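Malate dehydrogenase (PDB 3FI9) probably catalyses the NAD-dependent interconversion of malate and oxaloacetate. Local coordinates at residues P35-D41 with L62-S68; Q26-R32 with F59-N63; T176-G180 with M275-T279. One frame throughout, in Å; residues are numbered along the deposited sequence.

Contact 1: P35-D41 with L62-S68; sequences PNLCLYD and LNLTFTS
Ser68 OG donates to Asp41 O at 2.6 Å, coming in almost head-on to the carbonyl, and so fastens the chain just beyond the C-terminal ends of two neighbouring parallel strands. Upstream, the backbones are stitched together alternately: Thr65 N gives its hydrogen to Leu37 O, Leu39 N to Thr65 O (2.9 Å) and Thr67 N to Leu39 O (2.9 Å). Asn63 N extends the pairing toward the N-terminal end by bonding Pro35 O, whereas Asp41 N to Thr67 O is long and weak. Between these bonds CA-H groups also lean on carbonyls, Tyr40 CA on Thr67 O among them. Two waters lie at the margins: one is within bonding distance of Asn36 OD1 and Asn63 O, though it may not serve both at once, and the other links Tyr40 OH and Ser68 O. The Asn36 and Asn63 side chains run side by side with their amide planes 10° apart; Asn36 ND2 turns to Glu8 O.

On the sheet face of Cys38, Tyr40, Thr65 and Thr67, Thr65 OG1 sits 3.3 Å from Cys38 CB, and the Tyr40 ring presents its edge to Ser68 O. The face of Leu39 and Phe66 is more apolar. Leu64 CD1 lies alongside Leu37 CD2 (3.7 Å) and also reaches Leu39 CG (4.0 Å), while Leu39 CB meets Phe66 CB. Because Phe66 CG stands between its backbone N and carbonyl carbon (chi1 63°), the ring leads away from Leu39, to Ala51 and Arg55 of helix 44-57.

The contact closes the right-handed beta-alpha-beta unit of strand 37-40, helix 44-57 and strand 65-67, part of the Rossmann fold. Asp41, a predicted NAD-binding residue, has its carboxylate held by Phe43 N and Ala17 N and its carbonyl by Ser68, so the strand pairing probably helps fix it at the cofactor site.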
loop_
_atom_site.group_PDB
_atom_site.type_symbol
_atom_site.label_atom_id
_atom_site.label_comp_id
_atom_site.label_asym_id
_atom_site.label_seq_id
_atom_site.Cartn_x
_atom_site.Cartn_y
_atom_site.Cartn_z
ATOM N N PRO A 35 -1.825 11.502 -13.042
ATOM C CA PRO A 35 -3.239 11.481 -12.688
ATOM C C PRO A 35 -4.017 10.456 -13.524
ATOM O O PRO A 35 -5.087 9.967 -13.108
ATOM C CB PRO A 35 -3.716 12.917 -12.997
ATOM C CG PRO A 35 -2.592 13.559 -13.850
ATOM C CD PRO A 35 -1.399 12.686 -13.843
ATOM N N ASN A 36 -3.466 10.097 -14.684
ATOM C CA ASN A 36 -4.177 9.208 -15.591
ATOM C C ASN A 36 -3.747 7.772 -15.339
ATOM O O ASN A 36 -2.929 7.188 -16.050
ATOM C CB ASN A 36 -3.962 9.690 -17.022
ATOM C CG ASN A 36 -4.535 11.102 -17.199
ATOM O OD1 ASN A 36 -5.725 11.306 -16.956
ATOM N ND2 ASN A 36 -3.682 12.084 -17.518
ATOM N N LEU A 37 -4.276 7.237 -14.256
ATOM C CA LEU A 37 -3.933 5.882 -13.832
ATOM C C LEU A 37 -5.085 4.980 -14.220
ATOM O O LEU A 37 -6.229 5.212 -13.835
ATOM C CB LEU A 37 -3.733 5.886 -12.310
ATOM C CG LEU A 37 -3.427 4.537 -11.677
ATOM C CD1 LEU A 37 -2.086 4.113 -12.166
ATOM C CD2 LEU A 37 -3.489 4.619 -10.101
ATOM N N CYS A 38 -4.793 3.952 -15.018
ATOM C CA CYS A 38 -5.830 3.079 -15.544
ATOM C C CYS A 38 -5.637 1.645 -15.067
ATOM O O CYS A 38 -4.526 1.090 -15.172
ATOM C CB CYS A 38 -5.839 3.168 -17.076
ATOM S SG CYS A 38 -6.954 2.022 -17.884
ATOM N N LEU A 39 -6.705 1.071 -14.510
ATOM C CA LEU A 39 -6.650 -0.257 -13.917
ATOM C C LEU A 39 -7.368 -1.246 -14.824
ATOM O O LEU A 39 -8.571 -1.060 -15.155
ATOM C CB LEU A 39 -7.260 -0.234 -12.528
ATOM C CG LEU A 39 -6.733 0.807 -11.528
ATOM C CD1 LEU A 39 -7.309 0.439 -10.155
ATOM C CD2 LEU A 39 -5.187 0.767 -11.522
ATOM N N TYR A 40 -6.648 -2.299 -15.245
ATOM C CA TYR A 40 -7.252 -3.293 -16.136
ATOM C C TYR A 40 -7.226 -4.679 -15.469
ATOM O O TYR A 40 -6.202 -5.067 -14.897
ATOM C CB TYR A 40 -6.542 -3.344 -17.509
ATOM C CG TYR A 40 -6.879 -4.642 -18.240
ATOM C CD1 TYR A 40 -8.060 -4.765 -18.977
ATOM C CD2 TYR A 40 -6.052 -5.751 -18.142
ATOM C CE1 TYR A 40 -8.386 -5.940 -19.631
ATOM C CE2 TYR A 40 -6.375 -6.956 -18.773
ATOM C CZ TYR A 40 -7.558 -7.051 -19.503
ATOM O OH TYR A 40 -7.869 -8.247 -20.117
ATOM N N ASP A 41 -8.343 -5.408 -15.528
ATOM C CA ASP A 41 -8.366 -6.796 -15.143
ATOM C C ASP A 41 -9.564 -7.412 -15.836
ATOM O O ASP A 41 -10.648 -6.786 -15.894
ATOM C CB ASP A 41 -8.533 -6.938 -13.618
ATOM C CG ASP A 41 -7.980 -8.238 -13.074
ATOM O OD1 ASP A 41 -8.656 -9.261 -13.287
ATOM O OD2 ASP A 41 -6.893 -8.257 -12.390
ATOM N N LEU A 62 -6.378 12.853 -8.944
ATOM C CA LEU A 62 -6.279 11.575 -9.633
ATOM C C LEU A 62 -7.435 11.457 -10.617
ATOM O O LEU A 62 -8.566 11.753 -10.257
ATOM C CB LEU A 62 -6.342 10.412 -8.640
ATOM C CG LEU A 62 -5.946 9.046 -9.196
ATOM C CD1 LEU A 62 -4.458 9.045 -9.604
ATOM C CD2 LEU A 62 -6.217 7.950 -8.175
ATOM N N ASN A 63 -7.156 10.992 -11.815
ATOM C CA ASN A 63 -8.199 10.670 -12.803
ATOM C C ASN A 63 -8.245 9.138 -13.002
ATOM O O ASN A 63 -7.838 8.627 -14.055
ATOM C CB ASN A 63 -7.856 11.271 -14.156
ATOM C CG ASN A 63 -8.108 12.809 -14.240
ATOM O OD1 ASN A 63 -9.199 13.299 -13.900
ATOM N ND2 ASN A 63 -7.106 13.558 -14.746
ATOM N N LEU A 64 -8.709 8.408 -12.007
ATOM C CA LEU A 64 -8.663 6.956 -12.080
ATOM C C LEU A 64 -9.693 6.405 -13.100
ATOM O O LEU A 64 -10.834 6.843 -13.134
ATOM C CB LEU A 64 -8.953 6.368 -10.711
ATOM C CG LEU A 64 -8.683 4.869 -10.569
ATOM C CD1 LEU A 64 -7.132 4.576 -10.402
ATOM C CD2 LEU A 64 -9.465 4.283 -9.360
ATOM N N THR A 65 -9.279 5.444 -13.909
ATOM C CA THR A 65 -10.175 4.759 -14.815
ATOM C C THR A 65 -9.996 3.262 -14.563
ATOM O O THR A 65 -8.943 2.816 -14.097
ATOM C CB THR A 65 -9.985 5.110 -16.334
ATOM O OG1 THR A 65 -8.610 4.978 -16.741
ATOM C CG2 THR A 65 -10.517 6.538 -16.685
ATOM N N PHE A 66 -11.034 2.484 -14.816
ATOM C CA PHE A 66 -10.863 1.036 -14.763
ATOM C C PHE A 66 -11.667 0.401 -15.857
ATOM O O PHE A 66 -12.706 0.940 -16.274
ATOM C CB PHE A 66 -11.182 0.444 -13.407
ATOM C CG PHE A 66 -12.613 0.608 -12.967
ATOM C CD1 PHE A 66 -13.535 -0.427 -13.145
ATOM C CD2 PHE A 66 -13.034 1.780 -12.360
ATOM C CE1 PHE A 66 -14.859 -0.276 -12.718
ATOM C CE2 PHE A 66 -14.358 1.921 -11.933
ATOM C CZ PHE A 66 -15.258 0.914 -12.119
ATOM N N THR A 67 -11.184 -0.740 -16.331
ATOM C CA THR A 67 -11.829 -1.407 -17.442
ATOM C C THR A 67 -11.382 -2.859 -17.557
ATOM O O THR A 67 -10.243 -3.222 -17.177
ATOM C CB THR A 67 -11.562 -0.631 -18.796
ATOM O OG1 THR A 67 -12.224 -1.299 -19.876
ATOM C CG2 THR A 67 -10.072 -0.586 -19.137
ATOM N N SER A 68 -12.288 -3.697 -18.070
ATOM C CA SER A 68 -11.953 -5.085 -18.445
ATOM C C SER A 68 -11.793 -5.278 -19.953
ATOM O O SER A 68 -11.715 -6.426 -20.426
ATOM C CB SER A 68 -13.000 -6.065 -17.931
ATOM O OG SER A 68 -13.051 -5.997 -16.534
HETATM O O HOH W 1 -7.649 9.257 -17.164
HETATM O O HOH W 2 -10.738 -8.748 -20.110
#

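Contact 2: Q26-R32 with F59-N63; sequences QTAAMMR and FEGLN
Ala29 and Phe59 carry the apolar part of this contact through a CH-pi interaction. Ala29 CB stands over the centre of the Phe59 ring, 3.6 Å from its centroid and 11° off the ring normal, so the methyl of the helix faces the aromatic surface squarely. The CG of Phe59 lies anti to its carbonyl carbon (chi1 -70°), which swings the ring across the last turns of helix 19-30. Met30 CG approaches Phe59 CE1 obliquely at 3.8 Å. On another flank, Leu62 CD2 comes to 4.1 Å from Ala29 CB, so that this methyl is shared between an aromatic and an aliphatic neighbour.

The polar part is one hydrogen bond from Arg32 NH1 to Glu60 O, 3.0 Å long with an angle of 156° at the hydrogen. The donor lies in the carbonyl plane and uses a lone pair of the oxygen. A bend at chi3 turns the guanidinium toward the loop; its NE is bonded to Leu3 O and Tyr5 adds a cation-pi contact, both from the N-terminal segment. Tyr5 OH also donates to Glu60 O, giving that carbonyl two donors.

Backbone turns shape both partners. Arg32, the first residue to leave helical backbone angles and with positive phi, completes a Schellman motif, its N bonded to Ala29 O, and the loop makes a type II turn from Phe59 to Leu62, with Gly61 at positive phi.

The contact thus sets the C-terminal end of helix 19-30 against the loop joining helix 44-57 to strand 65-67. Ile54 of helix 44-57 touches Gln26, Phe59 and Leu62, and Tyr242 of the second subunit meets the Phe59 ring at the dimer interface.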
loop_
_atom_site.group_PDB
_atom_site.type_symbol
_atom_site.label_atom_id
_atom_site.label_comp_id
_atom_site.label_asym_id
_atom_site.label_seq_id
_atom_site.Cartn_x
_atom_site.Cartn_y
_atom_site.Cartn_z
ATOM N N GLN A 26 -2.475 1.694 -5.485
ATOM C CA GLN A 26 -2.345 2.597 -4.339
ATOM C C GLN A 26 -0.929 3.199 -4.354
ATOM O O GLN A 26 -0.748 4.358 -4.093
ATOM C CB GLN A 26 -2.617 1.823 -3.028
ATOM C CG GLN A 26 -2.357 2.743 -1.750
ATOM C CD GLN A 26 -2.534 1.978 -0.454
ATOM O OE1 GLN A 26 -3.082 0.870 -0.428
ATOM N NE2 GLN A 26 -2.018 2.546 0.636
ATOM N N THR A 27 0.079 2.396 -4.689
ATOM C CA THR A 27 1.442 2.907 -4.690
ATOM C C THR A 27 1.670 3.944 -5.780
ATOM O O THR A 27 2.338 4.989 -5.558
ATOM C CB THR A 27 2.450 1.736 -4.798
ATOM O OG1 THR A 27 2.249 0.866 -3.672
ATOM C CG2 THR A 27 3.934 2.237 -4.810
ATOM N N ALA A 28 1.156 3.661 -6.965
ATOM C CA ALA A 28 1.320 4.605 -8.078
ATOM C C ALA A 28 0.630 5.934 -7.767
ATOM O O ALA A 28 1.168 7.018 -8.047
ATOM C CB ALA A 28 0.706 4.009 -9.344
ATOM N N ALA A 29 -0.554 5.848 -7.185
ATOM C CA ALA A 29 -1.272 7.062 -6.785
ATOM C C ALA A 29 -0.528 7.827 -5.697
ATOM O O ALA A 29 -0.394 9.044 -5.777
ATOM C CB ALA A 29 -2.715 6.700 -6.338
ATOM N N MET A 30 -0.032 7.140 -4.658
ATOM C CA MET A 30 0.723 7.862 -3.637
ATOM C C MET A 30 1.936 8.566 -4.202
ATOM O O MET A 30 2.306 9.670 -3.762
ATOM C CB MET A 30 1.211 6.901 -2.518
ATOM C CG MET A 30 0.097 6.383 -1.612
ATOM S SD MET A 30 0.559 5.104 -0.371
ATOM C CE MET A 30 1.699 6.186 0.615
ATOM N N MET A 31 2.617 7.891 -5.137
ATOM C CA MET A 31 3.851 8.433 -5.710
ATOM C C MET A 31 3.566 9.597 -6.693
ATOM O O MET A 31 4.482 10.189 -7.215
ATOM C CB MET A 31 4.647 7.339 -6.441
ATOM C CG MET A 31 5.428 6.378 -5.505
ATOM S SD MET A 31 6.418 5.163 -6.513
ATOM C CE MET A 31 7.087 4.190 -5.150
ATOM N N ARG A 32 2.288 9.837 -6.975
ATOM C CA ARG A 32 1.863 10.859 -7.924
ATOM C C ARG A 32 2.623 10.749 -9.233
ATOM O O ARG A 32 3.203 11.728 -9.714
ATOM C CB ARG A 32 1.965 12.277 -7.292
ATOM C CG ARG A 32 0.967 12.400 -6.117
ATOM C CD ARG A 32 1.148 13.735 -5.322
ATOM N NE ARG A 32 0.667 14.895 -6.085
ATOM C CZ ARG A 32 -0.613 15.189 -6.268
ATOM N NH1 ARG A 32 -1.545 14.395 -5.772
ATOM N NH2 ARG A 32 -0.968 16.284 -6.933
ATOM N N PHE A 59 -7.257 10.672 -3.404
ATOM C CA PHE A 59 -6.016 11.176 -3.955
ATOM C C PHE A 59 -6.282 12.426 -4.771
ATOM O O PHE A 59 -7.019 12.360 -5.762
ATOM C CB PHE A 59 -5.346 10.124 -4.828
ATOM C CG PHE A 59 -4.799 8.965 -4.036
ATOM C CD1 PHE A 59 -3.694 9.131 -3.220
ATOM C CD2 PHE A 59 -5.411 7.699 -4.108
ATOM C CE1 PHE A 59 -3.189 8.024 -2.490
ATOM C CE2 PHE A 59 -4.899 6.614 -3.404
ATOM C CZ PHE A 59 -3.802 6.797 -2.586
ATOM N N GLU A 60 -5.636 13.538 -4.376
ATOM C CA GLU A 60 -5.867 14.852 -5.014
ATOM C C GLU A 60 -5.483 14.845 -6.506
ATOM O O GLU A 60 -4.336 14.543 -6.855
ATOM C CB GLU A 60 -5.043 15.935 -4.293
ATOM C CG GLU A 60 -5.578 17.356 -4.475
ATOM C CD GLU A 60 -6.089 17.956 -3.177
ATOM O OE1 GLU A 60 -5.653 17.475 -2.093
ATOM O OE2 GLU A 60 -6.890 18.925 -3.230
ATOM N N GLY A 61 -6.432 15.177 -7.381
ATOM C CA GLY A 61 -6.148 15.273 -8.836
ATOM C C GLY A 61 -6.092 13.964 -9.617
ATOM O O GLY A 61 -5.777 13.937 -10.831
ATOM N N LEU A 62 -6.378 12.853 -8.944
ATOM C CA LEU A 62 -6.279 11.575 -9.633
ATOM C C LEU A 62 -7.435 11.457 -10.617
ATOM O O LEU A 62 -8.566 11.753 -10.257
ATOM C CB LEU A 62 -6.342 10.412 -8.640
ATOM C CG LEU A 62 -5.946 9.046 -9.196
ATOM C CD1 LEU A 62 -4.458 9.045 -9.604
ATOM C CD2 LEU A 62 -6.217 7.950 -8.175
ATOM N N ASN A 63 -7.156 10.992 -11.815
ATOM C CA ASN A 63 -8.199 10.670 -12.803
ATOM C C ASN A 63 -8.245 9.138 -13.002
ATOM O O ASN A 63 -7.838 8.627 -14.055
ATOM C CB ASN A 63 -7.856 11.271 -14.156
ATOM C CG ASN A 63 -8.108 12.809 -14.240
ATOM O OD1 ASN A 63 -9.199 13.299 -13.900
ATOM N ND2 ASN A 63 -7.106 13.558 -14.746
#

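Contact 3: T176-G180 with M275-T279; sequences TRTYG and MAMET
Arg177 opens the contact with a salt bridge, its NE donating to Glu278 OE1 at 2.9 Å. The guanidinium and carboxylate are nearly coplanar (7° apart), and the bond uses the syn lone pair of OE1. A bend at chi2 (-64°) of Arg177 brings NH1 back to Thr176 O, a second bond that steadies the group. Next in sequence, Thr178 adds little to this pairing, but its N is held by Ser155 OG. Tyr179 OH then donates to the same Glu278 OE1 at 2.6 Å, arriving from above the carboxylate plane with the ring turned 86° to it. Tyr179 CB is 4.2 Å from Met277 CE, and the ring also meets Phe189 edge-to-face. Gly180 makes the backbone link, an antiparallel hydrogen-bonded pair with Ala276: Gly180 N to Ala276 O and Ala276 N to Gly180 O, each 2.9 Å.

The single bridge joins the short hairpin strand 178-180 to 273-277, an edge strand of the large sheet within this chain. Two donors grip one oxygen of Glu278 and would probably stabilise its negative charge; they tie the strand leading toward His182, the predicted proton acceptor, to the end of strand 273-277, both within the C-terminal domain.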
loop_
_atom_site.group_PDB
_atom_site.type_symbol
_atom_site.label_atom_id
_atom_site.label_comp_id
_atom_site.label_asym_id
_atom_site.label_seq_id
_atom_site.Cartn_x
_atom_site.Cartn_y
_atom_site.Cartn_z
ATOM N N THR A 176 24.007 -5.033 -2.095
ATOM C CA THR A 176 23.823 -6.483 -2.152
ATOM C C THR A 176 23.248 -6.766 -3.532
ATOM O O THR A 176 22.308 -6.077 -3.980
ATOM C CB THR A 176 22.787 -6.958 -1.139
ATOM O OG1 THR A 176 21.768 -5.959 -1.047
ATOM C CG2 THR A 176 23.386 -7.151 0.232
ATOM N N ARG A 177 23.792 -7.764 -4.206
ATOM C CA ARG A 177 23.440 -7.995 -5.597
ATOM C C ARG A 177 23.352 -9.473 -5.911
ATOM O O ARG A 177 24.260 -10.219 -5.574
ATOM C CB ARG A 177 24.478 -7.359 -6.547
ATOM C CG ARG A 177 24.440 -5.886 -6.570
ATOM C CD ARG A 177 23.128 -5.401 -7.116
ATOM N NE ARG A 177 23.178 -3.969 -7.327
ATOM C CZ ARG A 177 22.726 -3.063 -6.466
ATOM N NH1 ARG A 177 22.172 -3.430 -5.323
ATOM N NH2 ARG A 177 22.841 -1.771 -6.762
ATOM N N THR A 178 22.238 -9.896 -6.523
ATOM C CA THR A 178 22.201 -11.171 -7.209
ATOM C C THR A 178 21.902 -10.866 -8.688
ATOM O O THR A 178 21.093 -9.989 -9.000
ATOM C CB THR A 178 21.133 -12.160 -6.660
ATOM O OG1 THR A 178 19.833 -11.745 -7.090
ATOM C CG2 THR A 178 21.113 -12.217 -5.101
ATOM N N TYR A 179 22.487 -11.646 -9.591
ATOM C CA TYR A 179 22.224 -11.528 -11.014
ATOM C C TYR A 179 21.788 -12.878 -11.608
ATOM O O TYR A 179 21.760 -13.926 -10.908
ATOM C CB TYR A 179 23.483 -11.010 -11.744
ATOM C CG TYR A 179 23.990 -9.684 -11.232
ATOM C CD1 TYR A 179 23.199 -8.538 -11.283
ATOM C CD2 TYR A 179 25.269 -9.576 -10.715
ATOM C CE1 TYR A 179 23.681 -7.324 -10.787
ATOM C CE2 TYR A 179 25.758 -8.388 -10.249
ATOM C CZ TYR A 179 24.958 -7.272 -10.274
ATOM O OH TYR A 179 25.478 -6.088 -9.825
ATOM N N GLY A 180 21.401 -12.850 -12.885
ATOM C CA GLY A 180 20.989 -14.089 -13.598
ATOM C C GLY A 180 19.513 -14.412 -13.496
ATOM O O GLY A 180 18.679 -13.594 -13.873
ATOM N N MET A 275 17.893 -11.548 -18.386
ATOM C CA MET A 275 18.516 -11.887 -17.100
ATOM C C MET A 275 18.446 -10.681 -16.179
ATOM O O MET A 275 18.467 -9.566 -16.671
ATOM C CB MET A 275 20.026 -12.180 -17.291
ATOM C CG MET A 275 20.319 -13.591 -17.688
ATOM S SD MET A 275 22.063 -13.976 -17.532
ATOM C CE MET A 275 22.755 -12.717 -18.517
ATOM N N ALA A 276 18.438 -10.918 -14.856
ATOM C CA ALA A 276 18.684 -9.882 -13.850
ATOM C C ALA A 276 20.120 -9.403 -14.024
ATOM O O ALA A 276 21.047 -10.228 -14.072
ATOM C CB ALA A 276 18.485 -10.443 -12.396
ATOM N N MET A 277 20.283 -8.091 -14.162
ATOM C CA MET A 277 21.552 -7.486 -14.514
ATOM C C MET A 277 21.795 -6.235 -13.684
ATOM O O MET A 277 20.905 -5.764 -12.984
ATOM C CB MET A 277 21.569 -7.133 -16.011
ATOM C CG MET A 277 21.752 -8.333 -16.952
ATOM S SD MET A 277 23.546 -8.775 -17.188
ATOM C CE MET A 277 23.886 -9.584 -15.670
ATOM N N GLU A 278 22.992 -5.680 -13.781
ATOM C CA GLU A 278 23.259 -4.370 -13.166
ATOM C C GLU A 278 22.758 -3.272 -14.078
ATOM O O GLU A 278 23.473 -2.794 -14.973
ATOM C CB GLU A 278 24.740 -4.189 -12.853
ATOM C CG GLU A 278 25.077 -2.921 -12.065
ATOM C CD GLU A 278 24.447 -2.883 -10.680
ATOM O OE1 GLU A 278 24.102 -3.944 -10.117
ATOM O OE2 GLU A 278 24.313 -1.778 -10.125
ATOM N N THR A 279 21.532 -2.843 -13.812
ATOM C CA THR A 279 20.798 -2.007 -14.729
ATOM C C THR A 279 20.595 -0.627 -14.154
ATOM O O THR A 279 20.642 -0.441 -12.934
ATOM C CB THR A 279 19.397 -2.609 -14.971
ATOM O OG1 THR A 279 18.902 -3.212 -13.748
ATOM C CG2 THR A 279 19.457 -3.649 -16.054
#

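Contacts 1 and 2 adjoin, their centres 11 Å apart: they share Leu62 and Asn63, and Pro35 CB packs 3.2 Å from Gly61 O. Together they join strand 37-40 and helix 19-30 to successive parts of the chain around strand 65-67 in the NAD-binding domain, and both reach the second subunit. Contact 3 belongs to the C-terminal domain, on the opposite side of the chain's centre, about 32 Å from contact 1 between centres. One mixed sheet nevertheless runs from contact 1 to contact 3, with strands 65-67 and 273-277 as its edges within this chain. Contact 1 holds Asp41 of the predicted cofactor site, whereas in contact 3 the Thr178 side chain lies about 7 Å from that of His182, the predicted proton acceptor.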